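Local structure of malate synthase (3PUG) at residues I121-G126 against I156-E161; D188-Y193 against P207-L212. The protein catalyses the magnesium-dependent condensation of acetyl-coenzyme A with glyoxylate and the hydrolysis that releases malate and CoA, a step of the glyoxylate cycle. All blocks are in the same frame, centred on the assembly; numbering follows the deposited sequence.

Interaction 1: I121-G126 against I156-E161; sequences IPEVGG and IIESGE. With K (potassium ion), chain J; GLV (glyoxylic acid), chain B.
The turn after strand 118-121 grips the end of strand 152-157 through E123 and E158, which meet by backbone on one side and carboxylate on the other. E158 OE2 accepts the E123 backbone N-H at 2.8 Å through its anti lone pair, the one facing away from OE1; the bond is bent, 133° at the hydrogen. E158 places CG between its backbone N and carbonyl carbon (chi1 57°) and then runs out extended. This delivers OE2 to the turn while OE1 comes within 2.7 Å of glyoxylate O3.

This half of the contact is the compact one. I156 N bonds to I121 O, joining neighbouring parallel strands, and the CG1 branch of I156 rests on P122 CA at 3.6 Å. A rigid proline and a branched isoleucine suit this buried corner next to the site. V124 puts CG2 against the carbonyl oxygen of I156.

Further along, water takes over. S159 OG still donates to V124 O at 3.1 Å, lying in the carbonyl plane, but water 2 bridges V124 O and I156 O and receives the N-H of E158. Water 3 spans G126 N and E161 OE2, adding a water bridge to a looser contact of G126 N with E161 CB at 3.9 Å.

The chain of E123 crosses that of E158 at about a right angle, with OE2 of E123 4.2 Å from OE2 of E158. The closeness of the two acids is probably eased by nearby cations: E123 OE2 forms a salt bridge with R89, and E123 OE1 binds potassium, together with E51, D52 and D192. The contact thus builds part of the acidic rim at the C-terminal end of a beta/alpha barrel, with E158, which belongs to the magnesium- and glyoxylate-binding site, steadied by the adjacent turn.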
ATOM      1  N   ILE A 121       0.565  23.441   6.715  1.00 41.31           N
ATOM      2  CA  ILE A 121       1.439  23.681   5.594  1.00 39.23           C
ATOM      3  C   ILE A 121       0.933  22.748   4.500  1.00 38.46           C
ATOM      4  O   ILE A 121       1.123  21.539   4.574  1.00 40.10           O
ATOM      5  CB  ILE A 121       2.904  23.423   6.053  1.00 39.06           C
ATOM      6  CG1 ILE A 121       3.244  24.348   7.221  1.00 37.92           C
ATOM      7  CG2 ILE A 121       3.904  23.557   4.894  1.00 35.92           C
ATOM      8  CD1 ILE A 121       3.120  25.848   6.908  1.00 29.48           C
ATOM      9  N   PRO A 122       0.283  23.302   3.468  1.00 37.91           N
ATOM     10  CA  PRO A 122      -0.148  22.506   2.302  1.00 37.36           C
ATOM     11  C   PRO A 122       1.005  22.061   1.346  1.00 36.75           C
ATOM     12  O   PRO A 122       2.119  22.590   1.377  1.00 35.13           O
ATOM     13  CB  PRO A 122      -1.034  23.532   1.589  1.00 36.35           C
ATOM     14  CG  PRO A 122      -0.246  24.817   1.803  1.00 34.59           C
ATOM     15  CD  PRO A 122       0.334  24.747   3.153  1.00 36.01           C
ATOM     16  N   GLU A 123       0.733  21.121   0.451  1.00 37.77           N
ATOM     17  CA  GLU A 123       1.608  20.851  -0.717  1.00 38.15           C
ATOM     18  C   GLU A 123       3.058  20.448  -0.433  1.00 37.63           C
ATOM     19  O   GLU A 123       3.936  20.591  -1.288  1.00 38.99           O
ATOM     20  CB  GLU A 123       1.665  22.069  -1.645  1.00 36.70           C
ATOM     21  CG  GLU A 123       0.334  22.425  -2.250  1.00 40.18           C
ATOM     22  CD  GLU A 123      -0.108  21.507  -3.398  1.00 44.21           C
ATOM     23  OE1 GLU A 123      -1.188  21.761  -3.960  1.00 43.20           O
ATOM     24  OE2 GLU A 123       0.572  20.506  -3.710  1.00 41.65           O
ATOM     25  N   VAL A 124       3.366  20.002   0.766  1.00 36.20           N
ATOM     26  CA  VAL A 124       4.756  19.658   1.019  1.00 37.38           C
ATOM     27  C   VAL A 124       5.249  18.517   0.094  1.00 38.38           C
ATOM     28  O   VAL A 124       4.406  17.745  -0.418  1.00 37.58           O
ATOM     29  CB  VAL A 124       4.942  19.200   2.480  1.00 37.95           C
ATOM     30  CG1 VAL A 124       4.720  20.370   3.461  1.00 38.21           C
ATOM     31  CG2 VAL A 124       4.026  18.012   2.792  1.00 35.92           C
ATOM     32  N   GLY A 125       6.578  18.427  -0.105  1.00 36.73           N
ATOM     33  CA  GLY A 125       7.230  17.398  -0.879  1.00 36.01           C
ATOM     34  C   GLY A 125       7.855  16.293  -0.050  1.00 36.75           C
ATOM     35  O   GLY A 125       7.179  15.747   0.786  1.00 37.84           O
ATOM     36  N   GLY A 126       9.122  15.946  -0.324  1.00 38.03           N
ATOM     37  CA  GLY A 126       9.947  14.945   0.349  1.00 37.95           C
ATOM     38  C   GLY A 126      10.413  15.431   1.710  1.00 39.45           C
ATOM     39  O   GLY A 126      10.249  16.591   2.085  1.00 40.36           O
ATOM     40  N   ILE A 156      -0.473  18.953   4.936  1.00 36.20           N
ATOM     41  CA  ILE A 156      -1.337  18.269   3.984  1.00 35.98           C
ATOM     42  C   ILE A 156      -0.487  17.356   3.093  1.00 37.28           C
ATOM     43  O   ILE A 156       0.474  17.801   2.448  1.00 36.54           O
ATOM     44  CB  ILE A 156      -2.105  19.263   3.110  1.00 36.47           C
ATOM     45  CG1 ILE A 156      -2.589  20.461   3.924  1.00 37.78           C
ATOM     46  CG2 ILE A 156      -3.255  18.579   2.425  1.00 31.12           C
ATOM     47  CD1 ILE A 156      -3.766  20.186   4.854  1.00 33.10           C
ATOM     48  N   ILE A 157      -0.789  16.062   3.121  1.00 37.59           N
ATOM     49  CA  ILE A 157      -0.185  15.076   2.230  1.00 39.46           C
ATOM     50  C   ILE A 157      -0.896  15.068   0.861  1.00 40.91           C
ATOM     51  O   ILE A 157      -1.961  14.470   0.701  1.00 42.75           O
ATOM     52  CB  ILE A 157      -0.228  13.652   2.830  1.00 39.07           C
ATOM     53  CG1 ILE A 157       0.433  13.611   4.215  1.00 38.21           C
ATOM     54  CG2 ILE A 157       0.406  12.641   1.844  1.00 37.75           C
ATOM     55  CD1 ILE A 157       1.946  13.925   4.271  1.00 38.70           C
ATOM     56  N   GLU A 158      -0.323  15.737  -0.124  1.00 40.69           N
ATOM     57  CA  GLU A 158      -0.959  15.870  -1.418  1.00 40.99           C
ATOM     58  C   GLU A 158      -0.059  15.813  -2.651  1.00 39.92           C
ATOM     59  O   GLU A 158      -0.471  16.268  -3.702  1.00 38.67           O
ATOM     60  CB  GLU A 158      -1.850  17.104  -1.459  1.00 41.25           C
ATOM     61  CG  GLU A 158      -1.192  18.433  -1.140  1.00 42.53           C
ATOM     62  CD  GLU A 158      -2.254  19.462  -0.780  1.00 42.86           C
ATOM     63  OE1 GLU A 158      -3.456  19.124  -0.912  1.00 41.04           O
ATOM     64  OE2 GLU A 158      -1.897  20.578  -0.343  1.00 42.03           O
ATOM     65  N   SER A 159       1.053  15.090  -2.539  1.00 38.53           N
ATOM     66  CA  SER A 159       1.891  14.611  -3.629  1.00 35.96           C
ATOM     67  C   SER A 159       2.377  13.197  -3.327  1.00 36.49           C
ATOM     68  O   SER A 159       2.441  12.757  -2.179  1.00 36.12           O
ATOM     69  CB  SER A 159       3.097  15.540  -3.682  1.00 35.87           C
ATOM     70  OG  SER A 159       3.856  15.480  -2.457  1.00 37.84           O
ATOM     71  N   GLY A 160       2.821  12.495  -4.366  1.00 38.31           N
ATOM     72  CA  GLY A 160       3.493  11.183  -4.266  1.00 37.18           C
ATOM     73  C   GLY A 160       4.672  11.309  -3.326  1.00 38.62           C
ATOM     74  O   GLY A 160       4.798  10.477  -2.429  1.00 40.24           O
ATOM     75  N   GLU A 161       5.480  12.362  -3.463  1.00 37.55           N
ATOM     76  CA  GLU A 161       6.671  12.565  -2.670  1.00 39.28           C
ATOM     77  C   GLU A 161       6.353  12.611  -1.160  1.00 39.92           C
ATOM     78  O   GLU A 161       7.183  12.276  -0.309  1.00 39.09           O
ATOM     79  CB  GLU A 161       7.251  13.929  -3.042  1.00 40.17           C
ATOM     80  CG  GLU A 161       8.067  14.085  -4.270  1.00 46.44           C
ATOM     81  CD  GLU A 161       7.898  15.477  -4.853  1.00 58.40           C
ATOM     82  OE1 GLU A 161       6.914  15.674  -5.623  1.00 60.74           O
ATOM     83  OE2 GLU A 161       8.732  16.375  -4.538  1.00 60.83           O
TER
HETATM   84  K     K J 803      -3.316  23.916  -3.563  1.00 56.14           K
HETATM   85  C1  GLV B 501      -6.392  19.912   0.133  1.00 73.26           C
HETATM   86  O1  GLV B 501      -5.568  20.802  -0.015  1.00 71.82           O
HETATM   87  C2  GLV B 501      -6.573  18.993  -0.999  1.00 74.51           C
HETATM   88  O2  GLV B 501      -7.369  18.085  -0.997  1.00 75.00           O
HETATM   89  O3  GLV B 501      -5.891  19.166  -2.117  1.00 79.07           O
HETATM   90  O   HOH W   1       0.187  18.374  -5.259  1.00 37.69           O
HETATM   91  O   HOH W   2       1.761  17.547   0.069  1.00 43.26           O
HETATM   92  O   HOH W   3      10.240  17.629  -2.643  1.00 34.34           O
HETATM   93  O   HOH W   4      -3.505  22.571  -1.315  1.00 55.99           O

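Interaction 2: D188-Y193 against P207-L212; sequences DGEVDY and PAWPEL. With MG (magnesium ion), chain C; K (potassium ion), chain J; GLV (glyoxylic acid), chain B.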
ATOM      1  N   ASP A 188      -4.705  14.103   4.830  1.00 35.86           N
ATOM      2  CA  ASP A 188      -4.699  13.713   3.435  1.00 36.61           C
ATOM      3  C   ASP A 188      -5.326  14.872   2.685  1.00 37.12           C
ATOM      4  O   ASP A 188      -6.143  15.585   3.252  1.00 37.01           O
ATOM      5  CB  ASP A 188      -5.434  12.399   3.239  1.00 35.97           C
ATOM      6  CG  ASP A 188      -4.493  11.212   3.352  1.00 40.12           C
ATOM      7  OD1 ASP A 188      -3.277  11.463   3.207  1.00 42.71           O
ATOM      8  OD2 ASP A 188      -4.931  10.049   3.583  1.00 43.31           O
ATOM      9  N   GLY A 189      -4.898  15.103   1.450  1.00 37.92           N
ATOM     10  CA  GLY A 189      -5.522  16.092   0.589  1.00 38.46           C
ATOM     11  C   GLY A 189      -5.820  15.418  -0.720  1.00 39.77           C
ATOM     12  O   GLY A 189      -5.132  15.609  -1.716  1.00 38.49           O
ATOM     13  N   GLU A 190      -6.914  14.669  -0.744  1.00 41.24           N
ATOM     14  CA  GLU A 190      -7.227  13.966  -1.973  1.00 42.17           C
ATOM     15  C   GLU A 190      -7.314  14.827  -3.223  1.00 44.28           C
ATOM     16  O   GLU A 190      -7.007  14.354  -4.312  1.00 47.54           O
ATOM     17  CB  GLU A 190      -8.428  13.043  -1.839  1.00 42.61           C
ATOM     18  CG  GLU A 190      -8.138  11.763  -1.051  1.00 39.84           C
ATOM     19  CD  GLU A 190      -8.325  11.950   0.425  1.00 40.52           C
ATOM     20  OE1 GLU A 190      -8.456  13.076   0.939  1.00 43.37           O
ATOM     21  OE2 GLU A 190      -8.337  10.948   1.140  1.00 47.86           O
ATOM     22  N   VAL A 191      -7.679  16.094  -3.107  1.00 45.40           N
ATOM     23  CA  VAL A 191      -7.925  16.881  -4.318  1.00 45.74           C
ATOM     24  C   VAL A 191      -6.646  17.100  -5.100  1.00 45.02           C
ATOM     25  O   VAL A 191      -6.588  16.744  -6.252  1.00 44.96           O
ATOM     26  CB  VAL A 191      -8.610  18.229  -4.012  1.00 45.97           C
ATOM     27  CG1 VAL A 191      -9.008  18.910  -5.274  1.00 38.55           C
ATOM     28  CG2 VAL A 191      -9.866  17.932  -3.186  1.00 49.08           C
ATOM     29  N   ASP A 192      -5.619  17.646  -4.470  1.00 44.91           N
ATOM     30  CA  ASP A 192      -4.379  17.912  -5.155  1.00 44.01           C
ATOM     31  C   ASP A 192      -3.576  16.631  -5.357  1.00 43.17           C
ATOM     32  O   ASP A 192      -2.882  16.500  -6.373  1.00 42.07           O
ATOM     33  CB  ASP A 192      -3.609  19.003  -4.411  1.00 45.80           C
ATOM     34  CG  ASP A 192      -4.289  20.373  -4.521  1.00 49.47           C
ATOM     35  OD1 ASP A 192      -4.976  20.564  -5.546  1.00 55.92           O
ATOM     36  OD2 ASP A 192      -4.132  21.257  -3.641  1.00 49.60           O
ATOM     37  N   TYR A 193      -3.697  15.683  -4.425  1.00 41.58           N
ATOM     38  CA  TYR A 193      -3.040  14.394  -4.578  1.00 40.21           C
ATOM     39  C   TYR A 193      -3.484  13.822  -5.911  1.00 39.96           C
ATOM     40  O   TYR A 193      -2.641  13.270  -6.653  1.00 39.70           O
ATOM     41  CB  TYR A 193      -3.294  13.456  -3.402  1.00 40.54           C
ATOM     42  CG  TYR A 193      -2.703  12.055  -3.469  1.00 41.81           C
ATOM     43  CD1 TYR A 193      -1.375  11.815  -3.147  1.00 40.61           C
ATOM     44  CD2 TYR A 193      -3.501  10.953  -3.781  1.00 43.81           C
ATOM     45  CE1 TYR A 193      -0.831  10.548  -3.188  1.00 39.39           C
ATOM     46  CE2 TYR A 193      -2.979   9.663  -3.837  1.00 45.59           C
ATOM     47  CZ  TYR A 193      -1.631   9.445  -3.515  1.00 46.02           C
ATOM     48  OH  TYR A 193      -1.099   8.145  -3.610  1.00 39.56           O
ATOM     49  N   PRO A 207     -11.168   9.798  -6.870  1.00 48.51           N
ATOM     50  CA  PRO A 207     -10.894   8.394  -6.488  1.00 47.06           C
ATOM     51  C   PRO A 207     -10.751   8.276  -4.948  1.00 46.39           C
ATOM     52  O   PRO A 207     -10.448   9.274  -4.265  1.00 45.18           O
ATOM     53  CB  PRO A 207      -9.548   8.090  -7.148  1.00 46.73           C
ATOM     54  CG  PRO A 207      -9.193   9.325  -7.995  1.00 47.19           C
ATOM     55  CD  PRO A 207     -10.081  10.455  -7.610  1.00 47.08           C
ATOM     56  N   ALA A 208     -10.944   7.067  -4.408  1.00 44.78           N
ATOM     57  CA  ALA A 208     -11.036   6.820  -2.958  1.00 42.34           C
ATOM     58  C   ALA A 208      -9.678   6.739  -2.204  1.00 42.22           C
ATOM     59  O   ALA A 208      -9.589   7.057  -0.995  1.00 40.58           O
ATOM     60  CB  ALA A 208     -11.911   5.577  -2.709  1.00 40.09           C
ATOM     61  N   TRP A 209      -8.641   6.294  -2.938  1.00 41.81           N
ATOM     62  CA  TRP A 209      -7.220   6.218  -2.536  1.00 38.91           C
ATOM     63  C   TRP A 209      -7.114   5.542  -1.189  1.00 39.01           C
ATOM     64  O   TRP A 209      -6.567   6.099  -0.228  1.00 36.97           O
ATOM     65  CB  TRP A 209      -6.605   7.595  -2.414  1.00 38.09           C
ATOM     66  CG  TRP A 209      -6.552   8.429  -3.650  1.00 39.00           C
ATOM     67  CD1 TRP A 209      -7.199   9.610  -3.871  1.00 37.80           C
ATOM     68  CD2 TRP A 209      -5.748   8.189  -4.822  1.00 40.80           C
ATOM     69  NE1 TRP A 209      -6.902  10.091  -5.140  1.00 38.29           N
ATOM     70  CE2 TRP A 209      -6.006   9.239  -5.733  1.00 37.75           C
ATOM     71  CE3 TRP A 209      -4.889   7.157  -5.212  1.00 41.62           C
ATOM     72  CZ2 TRP A 209      -5.381   9.318  -6.971  1.00 36.38           C
ATOM     73  CZ3 TRP A 209      -4.290   7.220  -6.460  1.00 39.73           C
ATOM     74  CH2 TRP A 209      -4.564   8.289  -7.333  1.00 41.74           C
ATOM     75  N   PRO A 210      -7.672   4.331  -1.101  1.00 40.25           N
ATOM     76  CA  PRO A 210      -7.555   3.693   0.215  1.00 40.47           C
ATOM     77  C   PRO A 210      -6.100   3.553   0.570  1.00 41.86           C
ATOM     78  O   PRO A 210      -5.773   3.652   1.745  1.00 45.04           O
ATOM     79  CB  PRO A 210      -8.157   2.306   0.027  1.00 40.01           C
ATOM     80  CG  PRO A 210      -8.358   2.110  -1.452  1.00 39.02           C
ATOM     81  CD  PRO A 210      -8.259   3.457  -2.133  1.00 39.79           C
ATOM     82  N   GLU A 211      -5.196   3.327  -0.375  1.00 42.11           N
ATOM     83  CA  GLU A 211      -3.826   3.093   0.081  1.00 43.51           C
ATOM     84  C   GLU A 211      -3.222   4.371   0.632  1.00 42.96           C
ATOM     85  O   GLU A 211      -2.526   4.312   1.637  1.00 42.53           O
ATOM     86  CB  GLU A 211      -2.867   2.516  -0.973  1.00 46.56           C
ATOM     87  CG  GLU A 211      -3.344   1.286  -1.787  1.00 52.03           C
ATOM     88  CD  GLU A 211      -4.425   1.571  -2.854  1.00 64.76           C
ATOM     89  OE1 GLU A 211      -4.851   2.772  -3.107  1.00 62.09           O
ATOM     90  OE2 GLU A 211      -4.840   0.485  -3.365  1.00 63.87           O
ATOM     91  N   LEU A 212      -3.477   5.523   0.006  1.00 41.47           N
ATOM     92  CA  LEU A 212      -2.997   6.771   0.586  1.00 39.51           C
ATOM     93  C   LEU A 212      -3.461   6.870   2.029  1.00 40.05           C
ATOM     94  O   LEU A 212      -2.677   7.236   2.927  1.00 41.24           O
ATOM     95  CB  LEU A 212      -3.487   7.984  -0.176  1.00 38.88           C
ATOM     96  CG  LEU A 212      -3.273   9.296   0.569  1.00 37.75           C
ATOM     97  CD1 LEU A 212      -1.781   9.495   0.790  1.00 44.78           C
ATOM     98  CD2 LEU A 212      -3.756  10.421  -0.260  1.00 35.42           C
TER
HETATM   99 MG    MG C 601      -4.963  21.381  -1.834  1.00 77.79          MG
HETATM  100  K     K J 803      -3.316  23.916  -3.563  1.00 56.14           K
HETATM  101  C1  GLV B 501      -6.392  19.912   0.133  1.00 73.26           C
HETATM  102  O1  GLV B 501      -5.568  20.802  -0.015  1.00 71.82           O
HETATM  103  C2  GLV B 501      -6.573  18.993  -0.999  1.00 74.51           C
HETATM  104  O2  GLV B 501      -7.369  18.085  -0.997  1.00 75.00           O
HETATM  105  O3  GLV B 501      -5.891  19.166  -2.117  1.00 79.07           O
HETATM  106  O   HOH W   4      -3.505  22.571  -1.315  1.00 55.99           O
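D188, ending strand 183-188, meets L212 head-on: its carboxylate faces the branch point of the leucine, with OD1 3.4 Å from L212 CG. That side chain offers the acid no polar partner, but OD1 is hydrogen-bonded to T216 OG1, one turn on from L212. G189, having no side chain, lets glyoxylate lie against the backbone just ahead of helix 190-196.

E190 rests its CG on W209 CD1 at 3.7 Å; beyond it the chain bends (chi2 87°) and carries the carboxylate to a salt bridge with R244. V191 N then donates to glyoxylate O2 at 2.9 Å. D192 N donates to glyoxylate O3 at 2.8 Å. D192 also gives OD2 to magnesium (2.0 Å) and to potassium.

Y193 closes the walk, wedged between W209 and L212. With CG anti to the backbone N (chi1 178°), its ring is directed at 207-212. The ring edge points into the W209 indole face, a T-shaped pair with planes at 82°, while L212 CD2 sits above the tyrosine face in a CH-pi contact 3.6 Å from the centroid. Y193 OH bonds to E163, and W209 NE1 to T194.

The helix divides its work: its N-terminal N-H groups and the D192 carboxylate serve glyoxylate and the metals, while E190 and Y193 pack against 207-212. The positive end of the helix dipole probably favours the glyoxylate carboxylate.

How the interactions relate
Interactions 1 and 2 have centres about 12 Å apart and sit on consecutive strands of the barrel, 152-157 and 183-188, joined where I157 O and G189 N, 3.1 Å apart, probably share a hydrogen bond. Beyond those strands the two contacts hold one site from adjoining walls. E158 OE1 packs on D192 CB at 3.5 Å, and E123 OE1 stands 3.0 Å from D192 OD2, a closeness that the potassium ion bound by both probably makes tolerable. Water 4 ties the walls as well: it ligates magnesium and potassium and donates to E158 OE2. Glyoxylate meets E158 of interaction 1, the start of helix 190-196 in interaction 2, and R84, which adds a further hydrogen bond.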